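Local coordinates for protein alcohol dehydrogenase, zinc-containing (PDB 1VJ0) that probably acts as a zinc-dependent oxidoreductase of the medium-chain alcohol dehydrogenase family, and binds two zinc ions per chain, at residues 173-178 with 208-213; 187-192 with 320-325; 215-220 with 339-344. All blocks are in the same frame, centred on the assembly; numbering follows the deposited sequence.

Contact 1. Residues 173-178 with 208-213; sequences LAMAMC and GLFGVV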
# COMPACT_ATOMS: atom_id res chain seq x y z
N LEU A 173 9.57 -12.70 26.37
CA LEU A 173 8.25 -12.30 25.88
C LEU A 173 7.64 -11.14 26.67
O LEU A 173 7.09 -10.21 26.09
CB LEU A 173 7.26 -13.48 25.88
CG LEU A 173 7.59 -14.52 24.82
CD1 LEU A 173 6.65 -15.71 24.97
CD2 LEU A 173 7.49 -13.89 23.42
N ALA A 174 7.73 -11.20 27.97
CA ALA A 174 7.21 -10.09 28.80
C ALA A 174 7.81 -8.74 28.38
O ALA A 174 7.07 -7.76 28.08
CB ALA A 174 7.43 -10.36 30.27
N MET A 175 9.12 -8.68 28.28
CA MET A 175 9.79 -7.44 27.85
C MET A 175 9.36 -7.00 26.43
O MET A 175 9.16 -5.82 26.16
CB MET A 175 11.29 -7.64 27.93
CG MET A 175 12.04 -6.76 26.96
SD MET A 175 13.76 -7.09 27.02
CE MET A 175 13.90 -8.75 26.40
N ALA A 176 9.19 -7.97 25.54
CA ALA A 176 8.90 -7.72 24.13
C ALA A 176 7.58 -7.02 23.92
O ALA A 176 7.37 -6.33 22.91
CB ALA A 176 8.84 -9.05 23.39
N MET A 177 6.68 -7.22 24.87
CA MET A 177 5.29 -6.80 24.75
C MET A 177 5.22 -5.29 24.63
O MET A 177 4.31 -4.76 23.99
CB MET A 177 4.53 -7.17 26.02
CG MET A 177 4.43 -8.62 26.31
SD MET A 177 3.28 -9.32 25.14
CE MET A 177 4.35 -9.65 23.69
N CYS A 178 6.14 -4.62 25.29
CA CYS A 178 6.10 -3.19 25.25
C CYS A 178 7.06 -2.65 24.18
O CYS A 178 6.59 -2.34 23.05
CB CYS A 178 6.48 -2.63 26.61
SG CYS A 178 6.48 -0.88 26.54
N GLY A 208 15.31 0.57 20.75
CA GLY A 208 16.28 0.57 19.65
C GLY A 208 16.89 -0.81 19.40
O GLY A 208 17.09 -1.24 18.23
N LEU A 209 17.15 -1.53 20.47
CA LEU A 209 17.71 -2.89 20.36
C LEU A 209 16.76 -3.94 19.76
O LEU A 209 17.17 -4.74 18.90
CB LEU A 209 18.25 -3.33 21.70
CG LEU A 209 19.44 -2.51 22.25
CD1 LEU A 209 19.63 -2.86 23.70
CD2 LEU A 209 20.72 -2.79 21.46
N PHE A 210 15.49 -3.92 20.13
CA PHE A 210 14.50 -4.72 19.41
C PHE A 210 14.44 -4.32 17.94
O PHE A 210 14.33 -5.20 17.09
CB PHE A 210 13.09 -4.61 20.04
CG PHE A 210 12.78 -5.68 21.01
CD1 PHE A 210 13.16 -5.58 22.34
CD2 PHE A 210 12.08 -6.81 20.59
CE1 PHE A 210 12.86 -6.59 23.23
CE2 PHE A 210 11.77 -7.79 21.47
CZ PHE A 210 12.18 -7.71 22.78
N GLY A 211 14.56 -3.02 17.65
CA GLY A 211 14.65 -2.48 16.28
C GLY A 211 15.73 -3.19 15.47
O GLY A 211 15.52 -3.51 14.30
N VAL A 212 16.89 -3.43 16.09
CA VAL A 212 18.00 -4.14 15.42
C VAL A 212 17.57 -5.53 14.96
O VAL A 212 17.72 -5.89 13.77
CB VAL A 212 19.27 -4.25 16.34
CG1 VAL A 212 20.35 -5.14 15.70
CG2 VAL A 212 19.85 -2.83 16.62
N VAL A 213 17.00 -6.31 15.87
CA VAL A 213 16.54 -7.66 15.57
C VAL A 213 15.38 -7.68 14.55
O VAL A 213 15.36 -8.52 13.64
CB VAL A 213 16.19 -8.39 16.88
CG1 VAL A 213 15.52 -9.73 16.65
CG2 VAL A 213 17.43 -8.54 17.74
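A Met-aromatic contact between M175 and F210 joins helix 170-188, which carries the zinc ligand C178, to helix 206-217, whose first turn holds G208, the last glycine of a probable GxGxxG turn of the Rossmann-type domain. The sulfur lies at the rim of the phenyl ring: M175 SD is 5.3 Å from the centroid of F210 and 88° off the ring normal, hence in the ring plane. Its nearest ring atom is CE1, as M175 SD stands 3.9 Å from F210 CE1. The rest of the methionine follows the same corner of the ring, with M175 CG 3.8 Å from F210 CE1. A turn at chi3 (66°) in the otherwise extended chain brings M175 CE back to 4.1 Å from F210 CZ. On the other side of the CZ corner sits A176, whose backbone takes part: A176 CA is 3.5 Å from F210 CZ, and A176 CB is 3.7 Å from F210 CE2. No hydrogen bond crosses the contact, which is apolar and wholly buried. F210 supplies more than half of the 127 Å² buried here, so an alanine at this position would probably open a gap between the helices and leave the M175 thioether without its aromatic neighbour. The M175 side chain is about 8 Å from the zinc ion and approaches that of the zinc ligand E78. Helix 329-340 closes over the same place, its T339 touching both A176 and F210, while L346 of helix 343-346 also packs on the phenyl ring and L349 and K373 pack on M175.

Contact 2. Residues 187-192 with 320-325; sequences FDEYPE and TFKGIW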
# COMPACT_ATOMS: atom_id res chain seq x y z
N PHE A 187 8.40 -0.34 12.19
CA PHE A 187 8.84 -1.02 10.96
C PHE A 187 7.69 -1.39 10.06
O PHE A 187 7.81 -1.28 8.82
CB PHE A 187 9.69 -2.23 11.33
CG PHE A 187 11.10 -1.88 11.72
CD1 PHE A 187 11.42 -1.54 13.02
CD2 PHE A 187 12.13 -1.91 10.76
CE1 PHE A 187 12.74 -1.19 13.37
CE2 PHE A 187 13.44 -1.59 11.09
CZ PHE A 187 13.73 -1.19 12.44
N ASP A 188 6.56 -1.76 10.66
CA ASP A 188 5.37 -2.17 9.91
C ASP A 188 4.80 -1.01 9.11
O ASP A 188 4.13 -1.23 8.12
CB ASP A 188 4.30 -2.66 10.88
CG ASP A 188 3.23 -3.45 10.22
OD1 ASP A 188 3.53 -4.49 9.58
OD2 ASP A 188 2.03 -3.12 10.36
N GLU A 189 5.06 0.23 9.53
CA GLU A 189 4.54 1.39 8.79
C GLU A 189 5.29 1.66 7.47
O GLU A 189 4.79 2.36 6.60
CB GLU A 189 4.60 2.65 9.67
CG GLU A 189 3.62 2.65 10.81
CD GLU A 189 2.18 2.56 10.33
OE1 GLU A 189 1.78 3.29 9.40
OE2 GLU A 189 1.46 1.71 10.84
N TYR A 190 6.49 1.12 7.32
CA TYR A 190 7.29 1.27 6.08
C TYR A 190 6.61 0.57 4.88
O TYR A 190 6.32 -0.62 4.96
CB TYR A 190 8.66 0.63 6.30
CG TYR A 190 9.64 0.90 5.18
CD1 TYR A 190 10.06 2.20 4.91
CD2 TYR A 190 10.22 -0.13 4.47
CE1 TYR A 190 10.99 2.46 3.91
CE2 TYR A 190 11.15 0.11 3.47
CZ TYR A 190 11.52 1.40 3.18
OH TYR A 190 12.44 1.65 2.22
N PRO A 191 6.31 1.29 3.81
CA PRO A 191 5.47 0.74 2.74
C PRO A 191 6.16 -0.15 1.70
O PRO A 191 5.56 -0.45 0.73
CB PRO A 191 4.89 2.01 2.09
CG PRO A 191 5.94 3.05 2.27
CD PRO A 191 6.60 2.73 3.60
N GLU A 192 7.42 -0.54 1.89
CA GLU A 192 8.13 -1.43 0.96
C GLU A 192 8.77 -2.56 1.79
O GLU A 192 8.79 -2.50 3.02
CB GLU A 192 9.30 -0.69 0.25
CG GLU A 192 8.95 0.45 -0.68
CD GLU A 192 8.16 0.01 -1.90
OE1 GLU A 192 8.53 -0.98 -2.58
OE2 GLU A 192 7.14 0.69 -2.16
N THR A 320 9.14 11.10 4.34
CA THR A 320 8.03 10.75 5.21
C THR A 320 8.52 10.72 6.64
O THR A 320 9.49 9.99 6.96
CB THR A 320 7.44 9.36 4.83
OG1 THR A 320 7.00 9.37 3.47
CG2 THR A 320 6.18 9.04 5.61
N PHE A 321 7.89 11.50 7.51
CA PHE A 321 8.08 11.40 8.97
C PHE A 321 6.81 10.83 9.53
O PHE A 321 5.68 11.34 9.23
CB PHE A 321 8.31 12.77 9.63
CG PHE A 321 9.70 13.40 9.35
CD1 PHE A 321 10.07 13.75 8.07
CD2 PHE A 321 10.57 13.70 10.39
CE1 PHE A 321 11.32 14.36 7.82
CE2 PHE A 321 11.82 14.25 10.13
CZ PHE A 321 12.18 14.60 8.86
N LYS A 322 6.92 9.75 10.26
CA LYS A 322 5.73 9.04 10.73
C LYS A 322 5.85 8.83 12.22
O LYS A 322 6.73 8.11 12.64
CB LYS A 322 5.67 7.68 10.03
CG LYS A 322 4.57 6.73 10.47
CD LYS A 322 3.23 7.19 9.95
CE LYS A 322 2.09 6.79 10.85
NZ LYS A 322 0.82 7.56 10.55
N GLY A 323 4.97 9.45 13.03
CA GLY A 323 5.01 9.19 14.45
C GLY A 323 4.36 7.85 14.76
O GLY A 323 3.39 7.45 14.10
N ILE A 324 4.87 7.18 15.80
CA ILE A 324 4.43 5.84 16.18
C ILE A 324 3.88 5.84 17.62
O ILE A 324 4.61 6.15 18.58
CB ILE A 324 5.60 4.80 16.04
CG1 ILE A 324 6.22 4.86 14.67
CG2 ILE A 324 5.11 3.39 16.43
CD1 ILE A 324 5.32 4.51 13.53
N TRP A 325 2.59 5.56 17.75
CA TRP A 325 1.94 5.50 19.04
C TRP A 325 1.65 4.02 19.40
O TRP A 325 0.84 3.37 18.74
CB TRP A 325 0.63 6.30 19.05
CG TRP A 325 0.04 6.31 20.42
CD1 TRP A 325 -1.16 5.78 20.83
CD2 TRP A 325 0.64 6.86 21.56
NE1 TRP A 325 -1.33 5.98 22.18
CE2 TRP A 325 -0.23 6.65 22.65
CE3 TRP A 325 1.85 7.56 21.78
CZ2 TRP A 325 0.06 7.07 23.94
CZ3 TRP A 325 2.16 7.95 23.08
CH2 TRP A 325 1.26 7.71 24.14
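E189 meets I324 with its CG methylene and K322 with both its CB and its carboxylate oxygen OE1. The apolar part rests on E189 CG, 3.7 Å from I324 CD1, the two side chains running past one another in opposite senses. Beside it, E189 CB lies 4.2 Å from K322 CG, where the lysine chain crosses at a slant. A bend at chi2 (-61°) turns the end of the glutamate alongside the lysine chain, where E189 OE1 lies 3.8 Å from K322 CE. Strand 320-323 is the outermost strand, within this chain, of the six-stranded parallel sheet of the Rossmann-type domain, while residues 187-192 run from the end of helix 170-188 into the loop beyond, with Y190 N bonded to F187 O. The electrostatic part is weak: E189 OE1 and K322 NZ are 4.5 Å apart, too far for a salt bridge, although the opposite charges probably still attract. The ammonium is instead held by hydrogen bonds to N318 O and T320 OG1 of the second subunit. T320, F321 and K322 form an antiparallel ladder with a strand of that subunit, carrying the sheet across the interface, and on the inner side the K322 backbone bonds to Y294 and V296 of the neighbouring strand.

Contact 3. Residues 215-220 with 339-344; sequences ARSLGA and TSRNYQ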
# COMPACT_ATOMS: atom_id res chain seq x y z
N ALA A 215 14.77 -5.29 12.32
CA ALA A 215 15.35 -4.88 11.01
C ALA A 215 16.02 -6.06 10.33
O ALA A 215 15.81 -6.31 9.15
CB ALA A 215 16.36 -3.73 11.18
N ARG A 216 16.83 -6.79 11.09
CA ARG A 216 17.51 -7.99 10.58
C ARG A 216 16.48 -9.03 10.11
O ARG A 216 16.60 -9.57 9.03
CB ARG A 216 18.40 -8.60 11.66
CG ARG A 216 19.79 -8.02 11.79
CD ARG A 216 20.87 -8.70 10.86
NE ARG A 216 20.88 -8.06 9.53
CZ ARG A 216 21.72 -7.11 9.13
NH1 ARG A 216 22.65 -6.64 9.93
NH2 ARG A 216 21.61 -6.62 7.89
N SER A 217 15.45 -9.28 10.91
CA SER A 217 14.47 -10.30 10.61
C SER A 217 13.62 -10.04 9.37
O SER A 217 13.22 -10.99 8.71
CB SER A 217 13.56 -10.51 11.82
OG SER A 217 14.35 -10.91 12.92
N LEU A 218 13.39 -8.77 9.06
CA LEU A 218 12.62 -8.35 7.88
C LEU A 218 13.50 -8.24 6.63
O LEU A 218 13.00 -8.02 5.53
CB LEU A 218 11.94 -7.02 8.16
CG LEU A 218 10.92 -7.04 9.31
CD1 LEU A 218 10.30 -5.69 9.53
CD2 LEU A 218 9.85 -8.10 9.06
N GLY A 219 14.79 -8.43 6.80
CA GLY A 219 15.69 -8.58 5.66
C GLY A 219 16.44 -7.34 5.25
O GLY A 219 16.94 -7.26 4.12
N ALA A 220 16.60 -6.38 6.17
CA ALA A 220 17.40 -5.18 5.86
C ALA A 220 18.79 -5.57 5.47
O ALA A 220 19.36 -6.51 6.02
CB ALA A 220 17.47 -4.24 7.05
N THR A 339 10.20 -12.43 17.93
CA THR A 339 10.88 -12.63 19.19
C THR A 339 11.23 -14.13 19.39
O THR A 339 12.34 -14.47 19.80
CB THR A 339 10.04 -12.06 20.32
OG1 THR A 339 9.94 -10.63 20.18
CG2 THR A 339 10.73 -12.28 21.67
N SER A 340 10.28 -14.99 19.04
CA SER A 340 10.38 -16.43 19.25
C SER A 340 11.52 -17.06 18.43
O SER A 340 12.01 -18.11 18.79
CB SER A 340 9.05 -17.10 18.92
OG SER A 340 8.91 -17.18 17.51
N ARG A 341 11.93 -16.42 17.34
CA ARG A 341 13.10 -16.85 16.60
C ARG A 341 14.38 -16.19 17.10
O ARG A 341 15.43 -16.41 16.53
CB ARG A 341 12.97 -16.56 15.13
CG ARG A 341 11.77 -17.23 14.44
CD ARG A 341 11.71 -16.95 12.93
NE ARG A 341 11.16 -15.62 12.59
CZ ARG A 341 11.82 -14.64 11.92
NH1 ARG A 341 13.10 -14.78 11.52
NH2 ARG A 341 11.17 -13.49 11.69
N ASN A 342 14.32 -15.37 18.15
CA ASN A 342 15.51 -14.62 18.57
C ASN A 342 15.67 -14.57 20.08
O ASN A 342 16.28 -13.62 20.65
CB ASN A 342 15.39 -13.22 18.00
CG ASN A 342 15.55 -13.18 16.50
OD1 ASN A 342 16.65 -13.22 16.00
ND2 ASN A 342 14.45 -13.00 15.79
N TYR A 343 15.15 -15.59 20.76
CA TYR A 343 15.23 -15.62 22.22
C TYR A 343 16.65 -15.48 22.76
O TYR A 343 16.88 -14.75 23.71
CB TYR A 343 14.63 -16.93 22.80
CG TYR A 343 13.11 -16.99 22.76
CD1 TYR A 343 12.34 -15.92 23.21
CD2 TYR A 343 12.45 -18.14 22.33
CE1 TYR A 343 10.95 -15.95 23.19
CE2 TYR A 343 11.03 -18.18 22.30
CZ TYR A 343 10.29 -17.08 22.75
OH TYR A 343 8.91 -17.06 22.75
N GLN A 344 17.60 -16.20 22.20
CA GLN A 344 18.94 -16.14 22.73
C GLN A 344 19.61 -14.75 22.56
O GLN A 344 20.32 -14.30 23.45
CB GLN A 344 19.81 -17.23 22.11
CG GLN A 344 19.57 -18.63 22.70
CD GLN A 344 20.38 -19.70 21.97
OE1 GLN A 344 21.34 -20.26 22.55
NE2 GLN A 344 20.05 -19.95 20.68
O HOH W 1 14.49 -13.36 8.87
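S217, in the last turn of helix 206-217, is met by R341 and N342 from the bend between helices 329-340 and 343-346. T339, still in helix 329-340, accepts a bond at its O from N342 N at 2.7 Å, which closes the turn after the helix. R341 comes next. Its chain starts with CG beside the backbone N and bends at chi3 (-79°), which carries the guanidinium over to the serine, where R341 NH2 lies 3.8 Å from S217 CB. A water extends this approach: 2.7 Å from S217 O and probably donating to it, it accepts a weak bond from R341 NH1 at 3.3 Å. N342 follows at the N-cap position of helix 343-346, yet its side chain makes no capping bond. N342 ND2 stands 3.6 Å from S217 OG without bonding to it; the serine hydroxyl is bonded to V213 O and the amide to I338 O, so the serine is turned back into its own helix and the asparagine amide to the end of the preceding helix 329-340. Y343 then sets one ring face against T339 O and S340 CA, both displaced toward the ring's rim, and its hydroxyl bonds to D168. Across the contact, helix 206-217 finishes in a Schellman motif at G219 (phi 98°), with A220 N 3.1 Å from A215 O, and R216 NH2 steadies the exit by a 2.9 Å bond to A220 O. G219 of the third subunit packs on R341. T339 touches helix 170-188 at V172 and A176, while A215 and R216 lie against V223 of strand 222-227.

Helix 170-188 supplies one segment of contact 1 and leads into contact 2, and helix 206-217 supplies the other segment of contact 1 and leads into contact 3. Contacts 1 and 3, with centres about 10 Å apart, join directly: V213 CG1 is 3.4 Å from N342 CG. F187 ties contact 2 to both others, its CZ lying 3.5 Å from G211 O and its CE2 3.6 Å from A215 CB. Contact 1 is the one beside the C55, H77, E78 and C178 zinc site; the I324 side chain of contact 2 is about 13 Å from a bound zinc ion, and contact 3 is remote from both zinc sites. Contacts 2 and 3 instead face other subunits.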